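Peptidase M16 domain protein (Alicyclobacillus acidocaldarius subsp. acidocaldarius DSM 446, PDB 4XEA) is a putative metallopeptidase of family M16, which probably hydrolyses peptide bonds with a metal ion held by an inverted zinc-binding motif. Local coordinates at residues T11-N16 against G381-A386; Q51-P56 against L181-D186; A77-H82 against V109-D114; A337-R342 against A404-H409. One frame throughout, in Å; residues are numbered along the deposited sequence.

Contact 1: T11-N16 against G381-A386; sequences TWRLQN and GAEAFA
A surface salt bridge between R13, at the end of strand 10-13, and E383, in the loop joining helices 367-379 and 387-396, shows how one ion pair can link parts of a chain that lie far apart in sequence. A single carboxylate oxygen does the work. OE2 of E383 presents its anti lone pair to NH2 of R13 at 2.7 Å, a fairly straight bond of 164°, and the second bond to OE2, from NH1 of R13 at 3.2 Å, is weak. Guanidinium and carboxylate are nearly coplanar, 6° apart, although the two side chains cross at about a right angle. The E383 chain turns at its second torsion (chi2 78°), bringing the carboxylate round to the arginine. The acid follows a helix-ending motif: G381 is the C-prime residue of a Schellman motif closing helix 367-379, and E383 lies in the type I turn from A382 to F385 that comes next. On the other side, strand 10-13 is an edge strand of the six-stranded mixed sheet. Both charged residues also touch a crystal neighbour, and the lattice may therefore influence how this exposed pair is set.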
loop_
_atom_site.group_PDB
_atom_site.type_symbol
_atom_site.label_atom_id
_atom_site.label_comp_id
_atom_site.label_asym_id
_atom_site.label_seq_id
_atom_site.Cartn_x
_atom_site.Cartn_y
_atom_site.Cartn_z
ATOM N N THR A 11 14.849 -8.560 24.085
ATOM C CA THR A 11 15.511 -9.510 23.211
ATOM C C THR A 11 16.294 -10.555 24.051
ATOM O O THR A 11 17.151 -10.189 24.848
ATOM C CB THR A 11 16.512 -8.795 22.289
ATOM O OG1 THR A 11 15.840 -7.797 21.482
ATOM C CG2 THR A 11 17.201 -9.784 21.389
ATOM N N TRP A 12 15.982 -11.839 23.860
ATOM C CA TRP A 12 16.690 -12.915 24.511
ATOM C C TRP A 12 16.711 -14.151 23.609
ATOM O O TRP A 12 16.153 -14.128 22.493
ATOM C CB TRP A 12 16.115 -13.204 25.918
ATOM C CG TRP A 12 14.903 -14.038 25.967
ATOM C CD1 TRP A 12 14.821 -15.337 26.395
ATOM C CD2 TRP A 12 13.566 -13.632 25.662
ATOM N NE1 TRP A 12 13.515 -15.768 26.365
ATOM C CE2 TRP A 12 12.726 -14.744 25.906
ATOM C CE3 TRP A 12 12.988 -12.435 25.205
ATOM C CZ2 TRP A 12 11.343 -14.695 25.697
ATOM C CZ3 TRP A 12 11.623 -12.394 25.003
ATOM C CH2 TRP A 12 10.814 -13.517 25.251
ATOM N N ARG A 13 17.441 -15.174 24.037
ATOM C CA ARG A 13 17.623 -16.405 23.263
ATOM C C ARG A 13 17.200 -17.614 24.103
ATOM O O ARG A 13 17.652 -17.758 25.235
ATOM C CB ARG A 13 19.084 -16.560 22.806
ATOM C CG ARG A 13 19.309 -17.759 21.877
ATOM C CD ARG A 13 20.789 -18.002 21.497
ATOM N NE ARG A 13 21.462 -16.776 21.021
ATOM C CZ ARG A 13 21.717 -16.426 19.768
ATOM N NH1 ARG A 13 21.322 -17.165 18.744
ATOM N NH2 ARG A 13 22.385 -15.294 19.537
ATOM N N LEU A 14 16.338 -18.467 23.545
ATOM C CA LEU A 14 15.828 -19.626 24.291
ATOM C C LEU A 14 16.851 -20.745 24.344
ATOM O O LEU A 14 17.837 -20.741 23.606
ATOM C CB LEU A 14 14.527 -20.161 23.668
ATOM C CG LEU A 14 13.398 -19.133 23.382
ATOM C CD1 LEU A 14 12.347 -19.734 22.491
ATOM C CD2 LEU A 14 12.780 -18.640 24.645
ATOM N N GLN A 15 16.566 -21.732 25.179
ATOM C CA GLN A 15 17.428 -22.889 25.325
ATOM C C GLN A 15 17.656 -23.544 23.959
ATOM O O GLN A 15 18.754 -23.994 23.688
ATOM C CB GLN A 15 16.824 -23.869 26.363
ATOM C CG GLN A 15 17.700 -25.085 26.707
ATOM C CD GLN A 15 17.676 -26.187 25.629
ATOM O OE1 GLN A 15 16.730 -26.284 24.828
ATOM N NE2 GLN A 15 18.716 -27.020 25.615
ATOM N N ASN A 16 16.651 -23.541 23.071
ATOM C CA ASN A 16 16.775 -24.252 21.780
ATOM C C ASN A 16 17.452 -23.418 20.684
ATOM O O ASN A 16 17.554 -23.833 19.532
ATOM C CB ASN A 16 15.404 -24.782 21.324
ATOM C CG ASN A 16 14.411 -23.665 21.013
ATOM O OD1 ASN A 16 14.777 -22.499 20.943
ATOM N ND2 ASN A 16 13.156 -24.028 20.807
ATOM N N GLY A 381 22.760 -10.969 9.596
ATOM C CA GLY A 381 23.978 -11.068 10.369
ATOM C C GLY A 381 24.123 -10.079 11.502
ATOM O O GLY A 381 25.112 -10.166 12.223
ATOM N N ALA A 382 23.187 -9.145 11.661
ATOM C CA ALA A 382 23.263 -8.185 12.770
ATOM C C ALA A 382 22.671 -8.862 14.000
ATOM O O ALA A 382 21.544 -8.639 14.370
ATOM C CB ALA A 382 22.554 -6.902 12.417
ATOM N N GLU A 383 23.479 -9.740 14.583
ATOM C CA GLU A 383 23.070 -10.668 15.640
ATOM C C GLU A 383 22.607 -9.903 16.891
ATOM O O GLU A 383 21.775 -10.390 17.637
ATOM C CB GLU A 383 24.239 -11.660 15.905
ATOM C CG GLU A 383 23.959 -12.869 16.860
ATOM C CD GLU A 383 23.184 -14.012 16.194
ATOM O OE1 GLU A 383 23.196 -14.136 14.947
ATOM O OE2 GLU A 383 22.541 -14.785 16.934
ATOM N N ALA A 384 23.096 -8.675 17.071
ATOM C CA ALA A 384 22.666 -7.790 18.145
ATOM C C ALA A 384 21.969 -6.532 17.610
ATOM O O ALA A 384 22.161 -5.430 18.127
ATOM C CB ALA A 384 23.892 -7.425 19.060
ATOM N N PHE A 385 21.150 -6.703 16.579
ATOM C CA PHE A 385 20.578 -5.563 15.862
ATOM C C PHE A 385 19.856 -4.597 16.786
ATOM O O PHE A 385 19.238 -5.025 17.765
ATOM C CB PHE A 385 19.555 -6.027 14.821
ATOM C CG PHE A 385 18.885 -4.894 14.102
ATOM C CD1 PHE A 385 19.602 -4.131 13.187
ATOM C CD2 PHE A 385 17.551 -4.575 14.354
ATOM C CE1 PHE A 385 19.011 -3.091 12.529
ATOM C CE2 PHE A 385 16.940 -3.503 13.713
ATOM C CZ PHE A 385 17.661 -2.772 12.783
ATOM N N ALA A 386 19.941 -3.300 16.479
ATOM C CA ALA A 386 19.148 -2.290 17.157
ATOM C C ALA A 386 18.836 -1.220 16.108
ATOM O O ALA A 386 19.691 -0.886 15.306
ATOM C CB ALA A 386 19.922 -1.684 18.336
#

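Contact 2: Q51-P56 against L181-D186; sequences QVHEMP and LLLCYD
L183 and C184, neighbours on helix 178-188, meet H53 and M55 of the strand 51-54 region without any hydrogen bond between the two, an example of a helix packed on a strand through a few apolar atoms. At the start of this helical segment, L181 points away from the strand, and its side chain packs on I59, F62 and L63 of helix 59-66, the helix that carries the nickel ligands H61 and H65. Two residues on, L183 points at the strand. Its CD2 methyl sits over the centre of one face of the H53 imidazole, 3.7 Å from the ring centroid and only 3° off the ring normal, so that the ring atoms are almost equally distant from it: a CH-pi contact. With CG of L183 anti to the backbone N (chi1 166°), the side chain extends toward the strand, and chi2 sets CD2 rather than CD1 over the ring. The same methyl lies 4.3 Å from CE of M55, a selenomethionine. Next comes C184, whose SG lies 3.8 Å from SE of M55 and 3.9 Å from its CG; the twice-bent selenomethionine chain spans both helix residues. Beyond, the Y185 hydroxyl reaches V116 O. The strand is outermost in a three-stranded antiparallel sheet, paired with strand 45-48, whose F46 touches H53, M55 and C184, while helix 59-66 offers I59 to C184.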
loop_
_atom_site.group_PDB
_atom_site.type_symbol
_atom_site.label_atom_id
_atom_site.label_comp_id
_atom_site.label_asym_id
_atom_site.label_seq_id
_atom_site.Cartn_x
_atom_site.Cartn_y
_atom_site.Cartn_z
ATOM N N GLN A 51 27.641 -33.799 4.729
ATOM C CA GLN A 51 27.356 -34.099 3.325
ATOM C C GLN A 51 27.023 -32.865 2.532
ATOM O O GLN A 51 26.319 -31.995 3.030
ATOM C CB GLN A 51 26.169 -35.056 3.234
ATOM C CG GLN A 51 26.224 -36.007 2.058
ATOM C CD GLN A 51 25.708 -37.388 2.431
ATOM O OE1 GLN A 51 26.487 -38.348 2.574
ATOM N NE2 GLN A 51 24.393 -37.489 2.632
ATOM N N VAL A 52 27.485 -32.822 1.290
ATOM C CA VAL A 52 27.200 -31.732 0.352
ATOM C C VAL A 52 25.895 -32.018 -0.405
ATOM O O VAL A 52 25.704 -33.112 -0.933
ATOM C CB VAL A 52 28.357 -31.567 -0.676
ATOM C CG1 VAL A 52 27.991 -30.557 -1.798
ATOM C CG2 VAL A 52 29.646 -31.156 0.050
ATOM N N HIS A 53 24.999 -31.039 -0.433
ATOM C CA HIS A 53 23.759 -31.168 -1.183
ATOM C C HIS A 53 23.599 -30.039 -2.203
ATOM O O HIS A 53 23.970 -28.880 -1.957
ATOM C CB HIS A 53 22.580 -31.163 -0.231
ATOM C CG HIS A 53 22.622 -32.248 0.797
ATOM N ND1 HIS A 53 22.297 -33.561 0.515
ATOM C CD2 HIS A 53 22.899 -32.206 2.120
ATOM C CE1 HIS A 53 22.381 -34.280 1.620
ATOM N NE2 HIS A 53 22.765 -33.485 2.606
ATOM N N GLU A 54 23.074 -30.408 -3.361
ATOM C CA GLU A 54 22.660 -29.467 -4.369
ATOM C C GLU A 54 21.206 -29.763 -4.754
ATOM O O GLU A 54 20.887 -30.831 -5.264
ATOM C CB GLU A 54 23.554 -29.566 -5.589
ATOM C CG GLU A 54 23.225 -28.487 -6.606
ATOM C CD GLU A 54 24.464 -27.821 -7.179
ATOM O OE1 GLU A 54 24.456 -27.534 -8.395
ATOM O OE2 GLU A 54 25.439 -27.594 -6.412
HETATM N N MSE A 55 20.335 -28.804 -4.470
HETATM C CA MSE A 55 18.916 -29.019 -4.591
HETATM C C MSE A 55 18.418 -28.465 -5.892
HETATM O O MSE A 55 19.025 -27.553 -6.450
HETATM C CB MSE A 55 18.178 -28.285 -3.484
HETATM C CG MSE A 55 18.466 -28.761 -2.095
HETATM SE SE MSE A 55 17.765 -30.533 -1.717
HETATM C CE MSE A 55 19.300 -31.617 -2.086
ATOM N N PRO A 56 17.251 -28.959 -6.344
ATOM C CA PRO A 56 16.534 -28.255 -7.384
ATOM C C PRO A 56 16.043 -26.937 -6.858
ATOM O O PRO A 56 15.722 -26.823 -5.663
ATOM C CB PRO A 56 15.317 -29.163 -7.666
ATOM C CG PRO A 56 15.643 -30.465 -7.044
ATOM C CD PRO A 56 16.523 -30.155 -5.885
ATOM N N LEU A 181 12.573 -32.169 0.341
ATOM C CA LEU A 181 11.814 -31.181 1.086
ATOM C C LEU A 181 12.037 -31.392 2.577
ATOM O O LEU A 181 12.209 -30.433 3.329
ATOM C CB LEU A 181 10.314 -31.280 0.763
ATOM C CG LEU A 181 9.811 -30.732 -0.565
ATOM C CD1 LEU A 181 8.353 -31.229 -0.882
ATOM C CD2 LEU A 181 9.893 -29.187 -0.575
ATOM N N LEU A 182 12.013 -32.657 2.994
ATOM C CA LEU A 182 12.154 -33.004 4.399
ATOM C C LEU A 182 13.572 -32.689 4.893
ATOM O O LEU A 182 13.751 -32.194 6.015
ATOM C CB LEU A 182 11.808 -34.483 4.651
ATOM C CG LEU A 182 10.320 -34.869 4.630
ATOM C CD1 LEU A 182 10.122 -36.291 5.113
ATOM C CD2 LEU A 182 9.485 -33.910 5.463
ATOM N N LEU A 183 14.561 -32.932 4.048
ATOM C CA LEU A 183 15.948 -32.610 4.393
ATOM C C LEU A 183 16.079 -31.106 4.621
ATOM O O LEU A 183 16.601 -30.667 5.644
ATOM C CB LEU A 183 16.890 -33.036 3.285
ATOM C CG LEU A 183 18.290 -32.416 3.425
ATOM C CD1 LEU A 183 19.046 -33.117 4.572
ATOM C CD2 LEU A 183 19.020 -32.535 2.125
ATOM N N CYS A 184 15.580 -30.311 3.671
ATOM C CA CYS A 184 15.685 -28.866 3.792
ATOM C C CYS A 184 14.910 -28.362 4.976
ATOM O O CYS A 184 15.398 -27.491 5.672
ATOM C CB CYS A 184 15.280 -28.156 2.503
ATOM S SG CYS A 184 16.390 -28.551 1.199
ATOM N N TYR A 185 13.740 -28.935 5.253
ATOM C CA TYR A 185 12.960 -28.504 6.403
ATOM C C TYR A 185 13.711 -28.839 7.704
ATOM O O TYR A 185 13.795 -28.002 8.600
ATOM C CB TYR A 185 11.554 -29.144 6.429
ATOM C CG TYR A 185 10.759 -28.787 7.661
ATOM C CD1 TYR A 185 10.633 -29.682 8.736
ATOM C CD2 TYR A 185 10.129 -27.558 7.761
ATOM C CE1 TYR A 185 9.929 -29.336 9.857
ATOM C CE2 TYR A 185 9.435 -27.207 8.874
ATOM C CZ TYR A 185 9.325 -28.085 9.911
ATOM O OH TYR A 185 8.613 -27.709 11.000
ATOM N N ASP A 186 14.246 -30.054 7.801
ATOM C CA ASP A 186 14.958 -30.452 9.013
ATOM C C ASP A 186 16.218 -29.600 9.191
ATOM O O ASP A 186 16.552 -29.232 10.309
ATOM C CB ASP A 186 15.293 -31.972 9.048
ATOM C CG ASP A 186 14.085 -32.853 9.376
ATOM O OD1 ASP A 186 13.000 -32.379 9.862
ATOM O OD2 ASP A 186 14.235 -34.083 9.159
#

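Contact 3: A77-H82 against V109-D114; sequences ARFAAH and VGTLLD
T111 on helix 105-116 meets both R78 and F79 of helix 75-80, and the interface divides into a close apolar part and a looser polar one. In the close part, CE2 and CZ at the outer part of the F79 ring both come within 3.6 Å of CG2 of T111, and CZ of F79 lies 3.9 Å from the backbone N of L112. The ring meets both obliquely, and the phenylalanine and threonine side chains run antiparallel alongside each other. R78 adds its aliphatic stem: CG is 3.5 Å from OG1 and 3.6 Å from CG2 of T111. That hydroxyl is hydrogen-bonded to K107 O in its own helix; its neighbour in R78 is a methylene carbon, a van der Waals contact. The guanidinium makes the loose side. Bends at chi2 (55°) and chi3 (57°) of R78 carry it off the contact, and NH1 of R78 remains 6.8 Å from OD2 of D114, too far for a salt bridge; OD1 of D114 instead forms a salt bridge with K218 and a hydrogen bond with N214. L112 and V109 rest on strand 95-101 and strand 194-200, so helix 75-80 packs against a helix that itself covers the mixed sheet, the layered alpha/beta build of an M16 domain.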
loop_
_atom_site.group_PDB
_atom_site.type_symbol
_atom_site.label_atom_id
_atom_site.label_comp_id
_atom_site.label_asym_id
_atom_site.label_seq_id
_atom_site.Cartn_x
_atom_site.Cartn_y
_atom_site.Cartn_z
ATOM N N ALA A 77 -8.113 -20.405 9.701
ATOM C CA ALA A 77 -9.298 -20.227 10.528
ATOM C C ALA A 77 -8.959 -20.176 12.016
ATOM O O ALA A 77 -9.615 -19.473 12.768
ATOM C CB ALA A 77 -10.324 -21.324 10.252
ATOM N N ARG A 78 -7.926 -20.900 12.433
ATOM C CA ARG A 78 -7.478 -20.863 13.829
ATOM C C ARG A 78 -7.101 -19.438 14.249
ATOM O O ARG A 78 -7.503 -18.983 15.317
ATOM C CB ARG A 78 -6.304 -21.845 14.050
ATOM C CG ARG A 78 -5.704 -21.906 15.488
ATOM C CD ARG A 78 -6.751 -22.208 16.559
ATOM N NE ARG A 78 -7.453 -23.467 16.297
ATOM C CZ ARG A 78 -7.083 -24.659 16.759
ATOM N NH1 ARG A 78 -6.018 -24.792 17.539
ATOM N NH2 ARG A 78 -7.792 -25.732 16.438
ATOM N N PHE A 79 -6.366 -18.722 13.399
ATOM C CA PHE A 79 -6.110 -17.294 13.615
ATOM C C PHE A 79 -7.366 -16.444 13.502
ATOM O O PHE A 79 -7.580 -15.552 14.323
ATOM C CB PHE A 79 -5.115 -16.751 12.590
ATOM C CG PHE A 79 -3.737 -17.261 12.790
ATOM C CD1 PHE A 79 -2.909 -16.677 13.714
ATOM C CD2 PHE A 79 -3.293 -18.338 12.074
ATOM C CE1 PHE A 79 -1.648 -17.182 13.928
ATOM C CE2 PHE A 79 -2.033 -18.825 12.248
ATOM C CZ PHE A 79 -1.214 -18.258 13.183
ATOM N N ALA A 80 -8.169 -16.700 12.467
ATOM C CA ALA A 80 -9.332 -15.858 12.140
ATOM C C ALA A 80 -10.469 -15.949 13.174
ATOM O O ALA A 80 -11.069 -14.924 13.538
ATOM C CB ALA A 80 -9.849 -16.212 10.741
ATOM N N ALA A 81 -10.762 -17.168 13.631
ATOM C CA ALA A 81 -11.780 -17.382 14.658
ATOM C C ALA A 81 -11.463 -16.633 15.964
ATOM O O ALA A 81 -12.364 -16.397 16.762
ATOM C CB ALA A 81 -11.954 -18.884 14.934
ATOM N N HIS A 82 -10.198 -16.247 16.171
ATOM C CA HIS A 82 -9.802 -15.489 17.372
ATOM C C HIS A 82 -9.195 -14.092 17.099
ATOM O O HIS A 82 -8.473 -13.552 17.934
ATOM C CB HIS A 82 -8.867 -16.352 18.238
ATOM C CG HIS A 82 -9.487 -17.646 18.665
ATOM N ND1 HIS A 82 -10.308 -17.747 19.765
ATOM C CD2 HIS A 82 -9.428 -18.887 18.124
ATOM C CE1 HIS A 82 -10.719 -18.997 19.891
ATOM N NE2 HIS A 82 -10.201 -19.709 18.906
ATOM N N VAL A 109 0.242 -16.620 18.988
ATOM C CA VAL A 109 1.663 -16.940 19.060
ATOM C C VAL A 109 1.910 -18.444 19.132
ATOM O O VAL A 109 2.827 -18.959 18.490
ATOM C CB VAL A 109 2.358 -16.239 20.235
ATOM C CG1 VAL A 109 3.850 -16.709 20.316
ATOM C CG2 VAL A 109 2.278 -14.736 20.035
ATOM N N GLY A 110 1.105 -19.124 19.941
ATOM C CA GLY A 110 1.106 -20.592 20.044
ATOM C C GLY A 110 0.823 -21.266 18.701
ATOM O O GLY A 110 1.520 -22.198 18.307
ATOM N N THR A 111 -0.177 -20.781 17.980
ATOM C CA THR A 111 -0.513 -21.330 16.671
ATOM C C THR A 111 0.627 -21.082 15.662
ATOM O O THR A 111 0.957 -21.950 14.838
ATOM C CB THR A 111 -1.810 -20.694 16.156
ATOM O OG1 THR A 111 -2.851 -20.814 17.158
ATOM C CG2 THR A 111 -2.235 -21.341 14.832
ATOM N N LEU A 112 1.235 -19.899 15.750
ATOM C CA LEU A 112 2.338 -19.527 14.845
ATOM C C LEU A 112 3.524 -20.473 15.071
ATOM O O LEU A 112 4.067 -21.046 14.130
ATOM C CB LEU A 112 2.736 -18.058 15.059
ATOM C CG LEU A 112 3.889 -17.548 14.178
ATOM C CD1 LEU A 112 3.553 -17.669 12.708
ATOM C CD2 LEU A 112 4.240 -16.136 14.572
ATOM N N LEU A 113 3.921 -20.642 16.324
ATOM C CA LEU A 113 5.038 -21.551 16.619
ATOM C C LEU A 113 4.680 -22.953 16.150
ATOM O O LEU A 113 5.458 -23.588 15.448
ATOM C CB LEU A 113 5.389 -21.555 18.106
ATOM C CG LEU A 113 6.010 -20.269 18.649
ATOM C CD1 LEU A 113 5.979 -20.255 20.183
ATOM C CD2 LEU A 113 7.441 -20.074 18.098
ATOM N N ASP A 114 3.501 -23.429 16.545
ATOM C CA ASP A 114 3.064 -24.807 16.248
ATOM C C ASP A 114 3.045 -25.144 14.753
ATOM O O ASP A 114 3.574 -26.181 14.344
ATOM C CB ASP A 114 1.685 -25.066 16.864
ATOM C CG ASP A 114 1.723 -25.128 18.384
ATOM O OD1 ASP A 114 2.834 -25.181 18.988
ATOM O OD2 ASP A 114 0.635 -25.146 18.961
#

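Contact 4: A337-R342 against A404-H409; sequences ARVRER and ARFQEH
F406 and Q407 of helix 399-409 meet V339 and R340 near the end of helix 325-342, where apolar and polar contacts work side by side. The segment axes approach to 10.5 Å at 123° between their directions. Apolar contact centres on the F406 ring. CG1 of V339 lies over one face, offset toward the rim, 4.0 Å from the ring centroid, a CH-pi contact; at CE1 of F406 the backbone CA of R340 approaches obliquely to 3.7 Å. Direct hydrogen bonding is left to Q407. Its chain bends at the second torsion (chi2 -72°) so that NE2 reaches the carbonyl O of R340 at 3.2 Å, with an N-H...O angle of 151°. The donor lies in the carbonyl plane, on a lone pair, and the acceptor is close to the amide plane. A water adds an indirect link: it accepts from NE of R340 at 2.8 Å and donates weakly to F406 O, while NH2 of R340 is bound to L410 O. None of the ion pairs crosses between the two segments: within helix 399-409 NE of R405 meets OE1 of E408 at 3.1 Å, and NH2 of R405 forms a second salt bridge, to E259. Helix 265-283 packs against helix 399-409, with L282 against F406 and M275 against R405 and H409, and H409 also bonds to T316 of strand 314-321.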
loop_
_atom_site.group_PDB
_atom_site.type_symbol
_atom_site.label_atom_id
_atom_site.label_comp_id
_atom_site.label_asym_id
_atom_site.label_seq_id
_atom_site.Cartn_x
_atom_site.Cartn_y
_atom_site.Cartn_z
ATOM N N ALA A 337 27.444 10.132 -15.428
ATOM C CA ALA A 337 28.784 10.504 -15.919
ATOM C C ALA A 337 29.216 11.856 -15.356
ATOM O O ALA A 337 30.390 12.072 -15.051
ATOM C CB ALA A 337 28.836 10.530 -17.483
ATOM N N ARG A 338 28.263 12.771 -15.210
ATOM C CA ARG A 338 28.568 14.087 -14.629
ATOM C C ARG A 338 28.855 13.996 -13.132
ATOM O O ARG A 338 29.798 14.618 -12.648
ATOM C CB ARG A 338 27.460 15.099 -14.909
ATOM C CG ARG A 338 27.677 15.831 -16.227
ATOM C CD ARG A 338 26.466 16.644 -16.619
ATOM N NE ARG A 338 25.304 15.779 -16.823
ATOM C CZ ARG A 338 24.098 16.213 -17.184
ATOM N NH1 ARG A 338 23.104 15.332 -17.339
ATOM N NH2 ARG A 338 23.887 17.523 -17.389
ATOM N N VAL A 339 28.055 13.220 -12.402
ATOM C CA VAL A 339 28.287 13.056 -10.979
ATOM C C VAL A 339 29.616 12.320 -10.749
ATOM O O VAL A 339 30.314 12.589 -9.790
ATOM C CB VAL A 339 27.122 12.297 -10.289
ATOM C CG1 VAL A 339 27.469 11.992 -8.841
ATOM C CG2 VAL A 339 25.791 13.089 -10.400
ATOM N N ARG A 340 29.928 11.371 -11.632
ATOM C CA ARG A 340 31.168 10.611 -11.586
ATOM C C ARG A 340 32.385 11.519 -11.773
ATOM O O ARG A 340 33.373 11.360 -11.068
ATOM C CB ARG A 340 31.135 9.509 -12.659
ATOM C CG ARG A 340 32.293 8.543 -12.622
ATOM C CD ARG A 340 32.080 7.350 -13.567
ATOM N NE ARG A 340 30.844 6.605 -13.303
ATOM C CZ ARG A 340 29.832 6.455 -14.153
ATOM N NH1 ARG A 340 29.844 6.985 -15.378
ATOM N NH2 ARG A 340 28.777 5.764 -13.776
ATOM N N GLU A 341 32.292 12.461 -12.714
ATOM C CA GLU A 341 33.326 13.465 -12.974
ATOM C C GLU A 341 33.398 14.514 -11.855
ATOM O O GLU A 341 34.495 14.875 -11.405
ATOM C CB GLU A 341 33.043 14.162 -14.334
ATOM C CG GLU A 341 33.952 15.371 -14.709
ATOM C CD GLU A 341 33.258 16.427 -15.605
ATOM O OE1 GLU A 341 32.060 16.240 -15.960
ATOM O OE2 GLU A 341 33.916 17.459 -15.936
ATOM N N ARG A 342 32.234 15.015 -11.429
ATOM C CA ARG A 342 32.146 16.259 -10.633
ATOM C C ARG A 342 31.963 16.022 -9.131
ATOM O O ARG A 342 32.150 16.929 -8.329
ATOM C CB ARG A 342 30.976 17.126 -11.126
ATOM C CG ARG A 342 30.901 17.336 -12.652
ATOM C CD ARG A 342 31.677 18.538 -13.111
ATOM N NE ARG A 342 31.092 19.757 -12.568
ATOM C CZ ARG A 342 31.630 20.970 -12.662
ATOM N NH1 ARG A 342 32.784 21.161 -13.296
ATOM N NH2 ARG A 342 31.002 22.004 -12.120
ATOM N N ALA A 404 32.532 7.803 -2.248
ATOM C CA ALA A 404 33.225 6.508 -2.352
ATOM C C ALA A 404 32.258 5.399 -2.759
ATOM O O ALA A 404 32.582 4.539 -3.585
ATOM C CB ALA A 404 33.938 6.147 -1.041
ATOM N N ARG A 405 31.063 5.397 -2.179
ATOM C CA ARG A 405 30.056 4.356 -2.511
ATOM C C ARG A 405 29.658 4.451 -3.998
ATOM O O ARG A 405 29.589 3.436 -4.690
ATOM C CB ARG A 405 28.820 4.524 -1.610
ATOM C CG ARG A 405 27.631 3.603 -1.925
ATOM C CD ARG A 405 27.763 2.291 -1.170
ATOM N NE ARG A 405 28.698 1.277 -1.695
ATOM C CZ ARG A 405 28.340 0.228 -2.438
ATOM N NH1 ARG A 405 29.222 -0.697 -2.767
ATOM N NH2 ARG A 405 27.089 0.093 -2.865
ATOM N N PHE A 406 29.395 5.671 -4.466
ATOM C CA PHE A 406 29.073 5.943 -5.859
ATOM C C PHE A 406 30.171 5.407 -6.809
ATOM O O PHE A 406 29.895 4.683 -7.772
ATOM C CB PHE A 406 28.843 7.458 -6.069
ATOM C CG PHE A 406 28.460 7.810 -7.477
ATOM C CD1 PHE A 406 29.422 7.905 -8.471
ATOM C CD2 PHE A 406 27.124 7.984 -7.833
ATOM C CE1 PHE A 406 29.059 8.170 -9.809
ATOM C CE2 PHE A 406 26.763 8.253 -9.143
ATOM C CZ PHE A 406 27.739 8.354 -10.141
ATOM N N GLN A 407 31.429 5.749 -6.503
ATOM C CA GLN A 407 32.586 5.366 -7.334
ATOM C C GLN A 407 32.824 3.853 -7.405
ATOM O O GLN A 407 33.211 3.322 -8.456
ATOM C CB GLN A 407 33.843 6.084 -6.815
ATOM C CG GLN A 407 33.789 7.611 -6.961
ATOM C CD GLN A 407 33.918 8.082 -8.394
ATOM O OE1 GLN A 407 34.501 7.393 -9.233
ATOM N NE2 GLN A 407 33.396 9.275 -8.681
ATOM N N GLU A 408 32.586 3.181 -6.281
ATOM C CA GLU A 408 32.686 1.730 -6.117
ATOM C C GLU A 408 31.652 0.954 -6.940
ATOM O O GLU A 408 31.902 -0.151 -7.433
ATOM C CB GLU A 408 32.336 1.362 -4.656
ATOM C CG GLU A 408 33.450 1.121 -3.770
ATOM C CD GLU A 408 33.031 0.959 -2.292
ATOM O OE1 GLU A 408 31.835 1.136 -1.892
ATOM O OE2 GLU A 408 33.949 0.647 -1.518
ATOM N N HIS A 409 30.443 1.466 -6.947
ATOM C CA HIS A 409 29.324 0.688 -7.347
ATOM C C HIS A 409 28.556 1.183 -8.582
ATOM O O HIS A 409 28.119 0.367 -9.380
ATOM C CB HIS A 409 28.346 0.590 -6.186
ATOM C CG HIS A 409 27.137 -0.227 -6.514
ATOM N ND1 HIS A 409 27.222 -1.518 -6.954
ATOM C CD2 HIS A 409 25.816 0.072 -6.483
ATOM C CE1 HIS A 409 26.008 -1.991 -7.175
ATOM N NE2 HIS A 409 25.134 -1.048 -6.890
HETATM O O HOH W 1 31.350 5.587 -10.697
#

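Overall arrangement
Contacts 1 to 4 spread over both halves of the chain. Contacts 2 and 3 belong to the half that carries the nickel ligands H61, H65 and E136; their nearest atoms are about 6 Å apart. Contact 2 packs against the helix bearing H61 and H65. The sodium ion, bound by M67, F115 and S118, is nearer to contact 3: about 9 Å from the T111 side chain, against about 14 Å from that of C184. Contact 1 ties the first half to the second, and along the chain its segments alternate with those of contact 4. Contact 4 lies on the opposite side of the chain's centre from contact 3, their centres about 50 Å apart.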